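Local structure of IMC sub-compartment protein ISP1 (Toxoplasma gondii, 4CHM) at residues A25-Q37 and E79-V91. The protein adopts a pleckstrin homology fold and belongs to the inner membrane complex sub-compartment proteins, which are critical for replication of the parasite. Residues are numbered along the deposited sequence; the frame is centred on the assembly and turned at random.
Sequences AVLVLLQDGTRLQ and ETKANLVDDESCV
In this pleckstrin homology fold, the hairpin that joins strands 24-29 and 35-43 meets the long loop leading into strand 90-95 at Gln31 and Lys81. The hairpin closes with a type I turn from Leu30 to Gly33, where glycine suits the positive phi; Gly33 also lies close against Lys81 and Ala82, where a side chain would crowd Lys81 CB. Asp32 adds an Asx turn, OD1 accepting from Thr34 N nearly along the C-O axis. The type I turn presents Gln31 O to the loop. Lys81 N donates to that oxygen at 2.9 Å, with 159° at the hydrogen. With chi1 at 178°, Thr80 swings OG1 opposite its own amide nitrogen, and the hydroxyl lies 3.2 Å from both Gln31 O and Leu30 O. The same OG1 accepts from Ala82 N at 2.9 Å, an ST turn that fixes the hydroxyl within the loop. A water completes the polar cluster, donating to Leu29 O and hydrogen-bonded to Thr80 OG1. Gln31 stretches its side chain alongside the loop, CG resting 3.4 Å from Glu79 O.

Deeper in, the contact turns apolar. The small methyl of Ala82 fits against Leu29 CB at 3.9 Å. Beyond it, the side chains of Leu29 and Leu84 run past each other in opposite directions, and Leu29 CD1 reaches Leu84 CD2 at 3.3 Å, a tight carbon contact. Cys90 SG borders the same patch, and Pro103 of strand 101-105 touches Leu84 and Cys90. Asn83 O takes a hydrogen bond from the Arg105 side chain.

Because the Lys81 N to Gln31 O bond is main-chain at both ends, it depends on neither side chain; specificity rests instead on Thr80's hydroxyl, Gly33, and the packing of Leu29 with Ala82 and Leu84.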
loop_
_atom_site.group_PDB
_atom_site.type_symbol
_atom_site.label_atom_id
_atom_site.label_comp_id
_atom_site.label_asym_id
_atom_site.label_seq_id
_atom_site.Cartn_x
_atom_site.Cartn_y
_atom_site.Cartn_z
ATOM N N ALA A 25 -2.804 10.048 3.678
ATOM C CA ALA A 25 -3.171 10.292 2.312
ATOM C C ALA A 25 -2.442 9.396 1.293
ATOM O O ALA A 25 -1.226 9.272 1.291
ATOM C CB ALA A 25 -2.953 11.751 1.984
ATOM N N VAL A 26 -3.229 8.792 0.426
ATOM C CA VAL A 26 -2.728 8.042 -0.696
ATOM C C VAL A 26 -3.641 8.163 -1.881
ATOM O O VAL A 26 -4.710 8.609 -1.761
ATOM C CB VAL A 26 -2.577 6.531 -0.418
ATOM C CG1 VAL A 26 -1.569 6.213 0.622
ATOM C CG2 VAL A 26 -3.885 5.853 -0.194
ATOM N N LEU A 27 -3.175 7.700 -3.017
ATOM C CA LEU A 27 -4.001 7.498 -4.179
ATOM C C LEU A 27 -4.228 6.049 -4.477
ATOM O O LEU A 27 -3.379 5.228 -4.283
ATOM C CB LEU A 27 -3.407 8.135 -5.410
ATOM C CG LEU A 27 -2.974 9.568 -5.381
ATOM C CD1 LEU A 27 -2.489 9.961 -6.753
ATOM C CD2 LEU A 27 -4.090 10.447 -4.938
ATOM N N VAL A 28 -5.405 5.756 -4.960
ATOM C CA VAL A 28 -5.653 4.513 -5.584
ATOM C C VAL A 28 -5.639 4.706 -7.091
ATOM O O VAL A 28 -6.170 5.648 -7.603
ATOM C CB VAL A 28 -6.963 3.913 -5.086
ATOM C CG1 VAL A 28 -7.401 2.761 -5.924
ATOM C CG2 VAL A 28 -6.860 3.545 -3.625
ATOM N N LEU A 29 -4.984 3.811 -7.787
ATOM C CA LEU A 29 -4.911 3.890 -9.246
ATOM C C LEU A 29 -5.874 2.880 -9.925
ATOM O O LEU A 29 -5.755 1.649 -9.755
ATOM C CB LEU A 29 -3.459 3.731 -9.731
ATOM C CG LEU A 29 -2.388 4.567 -8.980
ATOM C CD1 LEU A 29 -0.968 4.065 -9.217
ATOM C CD2 LEU A 29 -2.491 6.079 -9.278
ATOM N N LEU A 30 -6.905 3.410 -10.581
ATOM C CA LEU A 30 -7.970 2.567 -11.100
ATOM C C LEU A 30 -7.536 1.922 -12.429
ATOM O O LEU A 30 -6.588 2.393 -13.097
ATOM C CB LEU A 30 -9.302 3.348 -11.237
ATOM C CG LEU A 30 -9.902 3.899 -9.921
ATOM C CD1 LEU A 30 -11.204 4.646 -10.170
ATOM C CD2 LEU A 30 -10.153 2.796 -8.911
ATOM N N GLN A 31 -8.198 0.829 -12.789
ATOM C CA GLN A 31 -7.828 0.059 -13.972
ATOM C C GLN A 31 -7.909 0.918 -15.258
ATOM O O GLN A 31 -7.070 0.793 -16.159
ATOM C CB GLN A 31 -8.713 -1.184 -14.087
ATOM C CG GLN A 31 -8.440 -1.992 -15.346
ATOM C CD GLN A 31 -9.314 -3.217 -15.487
ATOM O OE1 GLN A 31 -10.067 -3.543 -14.576
ATOM N NE2 GLN A 31 -9.244 -3.887 -16.631
ATOM N N ASP A 32 -8.873 1.838 -15.306
ATOM C CA ASP A 32 -9.013 2.713 -16.478
ATOM C C ASP A 32 -8.005 3.877 -16.512
ATOM O O ASP A 32 -8.013 4.680 -17.429
ATOM C CB ASP A 32 -10.458 3.241 -16.625
ATOM C CG ASP A 32 -10.834 4.243 -15.540
ATOM O OD1 ASP A 32 -9.951 4.690 -14.764
ATOM O OD2 ASP A 32 -12.023 4.586 -15.457
ATOM N N GLY A 33 -7.120 3.939 -15.528
ATOM C CA GLY A 33 -6.163 5.035 -15.462
ATOM C C GLY A 33 -6.525 6.179 -14.520
ATOM O O GLY A 33 -5.697 7.058 -14.291
ATOM N N THR A 34 -7.747 6.180 -13.976
ATOM C CA THR A 34 -8.186 7.234 -12.991
ATOM C C THR A 34 -7.365 7.183 -11.726
ATOM O O THR A 34 -6.957 6.108 -11.303
ATOM C CB THR A 34 -9.627 6.986 -12.486
ATOM O OG1 THR A 34 -10.465 6.637 -13.571
ATOM C CG2 THR A 34 -10.189 8.221 -11.748
ATOM N N ARG A 35 -7.276 8.295 -11.025
ATOM C CA ARG A 35 -6.647 8.364 -9.709
ATOM C C ARG A 35 -7.669 8.827 -8.674
ATOM O O ARG A 35 -8.206 9.867 -8.816
ATOM C CB ARG A 35 -5.525 9.361 -9.751
ATOM C CG ARG A 35 -4.187 8.840 -10.136
ATOM C CD ARG A 35 -3.302 9.947 -10.645
ATOM N NE ARG A 35 -3.833 10.362 -11.901
ATOM C CZ ARG A 35 -3.276 10.122 -13.062
ATOM N NH1 ARG A 35 -2.131 9.534 -13.111
ATOM N NH2 ARG A 35 -3.867 10.505 -14.171
ATOM N N LEU A 36 -7.922 8.057 -7.641
ATOM C CA LEU A 36 -8.749 8.491 -6.544
ATOM C C LEU A 36 -7.894 8.956 -5.407
ATOM O O LEU A 36 -6.997 8.294 -5.038
ATOM C CB LEU A 36 -9.651 7.374 -6.029
ATOM C CG LEU A 36 -10.657 6.692 -6.926
ATOM C CD1 LEU A 36 -11.305 5.508 -6.250
ATOM C CD2 LEU A 36 -11.701 7.693 -7.300
ATOM N N GLN A 37 -8.201 10.116 -4.868
ATOM C CA GLN A 37 -7.635 10.575 -3.600
ATOM C C GLN A 37 -8.315 9.849 -2.452
ATOM O O GLN A 37 -9.498 9.854 -2.373
ATOM C CB GLN A 37 -7.873 12.052 -3.333
ATOM C CG GLN A 37 -7.513 13.085 -4.349
ATOM C CD GLN A 37 -7.802 14.490 -3.848
ATOM O OE1 GLN A 37 -8.929 14.860 -3.589
ATOM N NE2 GLN A 37 -6.777 15.249 -3.687
ATOM N N GLU A 79 -3.224 -5.426 -14.755
ATOM C CA GLU A 79 -3.902 -4.974 -15.936
ATOM C C GLU A 79 -4.481 -3.589 -15.706
ATOM O O GLU A 79 -5.398 -3.407 -14.915
ATOM C CB GLU A 79 -4.977 -5.977 -16.345
ATOM C CG GLU A 79 -4.410 -7.332 -16.755
ATOM C CD GLU A 79 -5.485 -8.402 -16.846
ATOM O OE1 GLU A 79 -6.404 -8.236 -17.658
ATOM O OE2 GLU A 79 -5.427 -9.394 -16.088
ATOM N N THR A 80 -3.911 -2.598 -16.362
ATOM C CA THR A 80 -4.347 -1.256 -16.109
ATOM C C THR A 80 -3.777 -0.301 -17.128
ATOM O O THR A 80 -2.774 -0.608 -17.797
ATOM C CB THR A 80 -3.942 -0.790 -14.693
ATOM O OG1 THR A 80 -4.355 0.554 -14.526
ATOM C CG2 THR A 80 -2.372 -0.874 -14.489
ATOM N N LYS A 81 -4.419 0.853 -17.224
ATOM C CA LYS A 81 -3.989 1.945 -18.070
ATOM C C LYS A 81 -3.154 2.955 -17.249
ATOM O O LYS A 81 -2.565 3.903 -17.819
ATOM C CB LYS A 81 -5.229 2.652 -18.685
ATOM C CG LYS A 81 -5.791 1.964 -19.939
ATOM C CD LYS A 81 -4.986 2.307 -21.213
ATOM C CE LYS A 81 -5.775 1.900 -22.447
ATOM N NZ LYS A 81 -5.170 2.324 -23.738
ATOM N N ALA A 82 -3.132 2.773 -15.912
ATOM C CA ALA A 82 -2.335 3.645 -15.024
ATOM C C ALA A 82 -0.859 3.269 -15.095
ATOM O O ALA A 82 -0.509 2.160 -15.500
ATOM C CB ALA A 82 -2.828 3.567 -13.586
ATOM N N ASN A 83 0.003 4.201 -14.708
ATOM C CA ASN A 83 1.414 3.915 -14.608
ATOM C C ASN A 83 1.764 3.562 -13.154
ATOM O O ASN A 83 1.848 4.437 -12.300
ATOM C CB ASN A 83 2.244 5.113 -15.119
ATOM C CG ASN A 83 3.707 4.771 -15.302
ATOM O OD1 ASN A 83 4.301 4.053 -14.480
ATOM N ND2 ASN A 83 4.302 5.283 -16.358
ATOM N N LEU A 84 1.912 2.273 -12.873
ATOM C CA LEU A 84 2.122 1.836 -11.510
ATOM C C LEU A 84 3.606 1.901 -11.133
ATOM O O LEU A 84 3.946 1.888 -9.935
ATOM C CB LEU A 84 1.576 0.411 -11.282
ATOM C CG LEU A 84 0.080 0.151 -11.550
ATOM C CD1 LEU A 84 -0.343 -1.238 -11.116
ATOM C CD2 LEU A 84 -0.817 1.225 -10.925
ATOM N N VAL A 85 4.490 1.801 -12.120
ATOM C CA VAL A 85 5.893 1.500 -11.832
ATOM C C VAL A 85 6.908 2.634 -11.904
ATOM O O VAL A 85 7.921 2.610 -11.210
ATOM C CB VAL A 85 6.408 0.357 -12.728
ATOM C CG1 VAL A 85 5.585 -0.903 -12.513
ATOM C CG2 VAL A 85 6.397 0.779 -14.189
ATOM N N ASP A 86 6.645 3.618 -12.748
ATOM C CA ASP A 86 7.652 4.619 -13.075
ATOM C C ASP A 86 8.126 5.499 -11.913
ATOM O O ASP A 86 9.283 5.910 -11.875
ATOM C CB ASP A 86 7.301 5.383 -14.353
ATOM C CG ASP A 86 7.598 4.563 -15.602
ATOM O OD1 ASP A 86 8.604 3.825 -15.598
ATOM O OD2 ASP A 86 6.823 4.631 -16.573
ATOM N N ASP A 87 7.233 5.811 -10.985
ATOM C CA ASP A 87 7.631 6.535 -9.785
ATOM C C ASP A 87 8.110 5.629 -8.637
ATOM O O ASP A 87 8.503 6.127 -7.585
ATOM C CB ASP A 87 6.518 7.473 -9.311
ATOM C CG ASP A 87 5.310 6.732 -8.784
ATOM O OD1 ASP A 87 5.409 5.516 -8.535
ATOM O OD2 ASP A 87 4.258 7.375 -8.616
ATOM N N GLU A 88 8.070 4.312 -8.833
ATOM C CA GLU A 88 8.474 3.363 -7.766
ATOM C C GLU A 88 7.918 3.772 -6.420
ATOM O O GLU A 88 8.573 3.583 -5.392
ATOM C CB GLU A 88 10.018 3.231 -7.668
ATOM C CG GLU A 88 10.672 2.698 -8.929
ATOM C CD GLU A 88 10.964 3.783 -9.971
ATOM O OE1 GLU A 88 10.980 5.011 -9.626
ATOM O OE2 GLU A 88 11.242 3.395 -11.130
ATOM N N SER A 89 6.700 4.337 -6.428
ATOM C CA SER A 89 6.010 4.701 -5.191
ATOM C C SER A 89 4.742 3.868 -4.905
ATOM O O SER A 89 3.999 4.184 -3.987
ATOM C CB SER A 89 5.665 6.195 -5.196
ATOM O OG SER A 89 6.860 6.949 -5.261
ATOM N N CYS A 90 4.500 2.816 -5.692
ATOM C CA CYS A 90 3.259 2.057 -5.577
ATOM C C CYS A 90 3.429 0.690 -4.866
ATOM O O CYS A 90 4.387 -0.038 -5.118
ATOM C CB CYS A 90 2.677 1.867 -6.957
ATOM S SG CYS A 90 1.227 0.815 -7.020
ATOM N N VAL A 91 2.503 0.350 -3.979
ATOM C CA VAL A 91 2.307 -1.030 -3.582
ATOM C C VAL A 91 0.872 -1.436 -3.915
ATOM O O VAL A 91 -0.098 -0.743 -3.520
ATOM C CB VAL A 91 2.514 -1.257 -2.070
ATOM C CG1 VAL A 91 2.575 -2.731 -1.771
ATOM C CG2 VAL A 91 3.778 -0.548 -1.561
HETATM O O HOH W 1 -4.995 -0.120 -11.743
#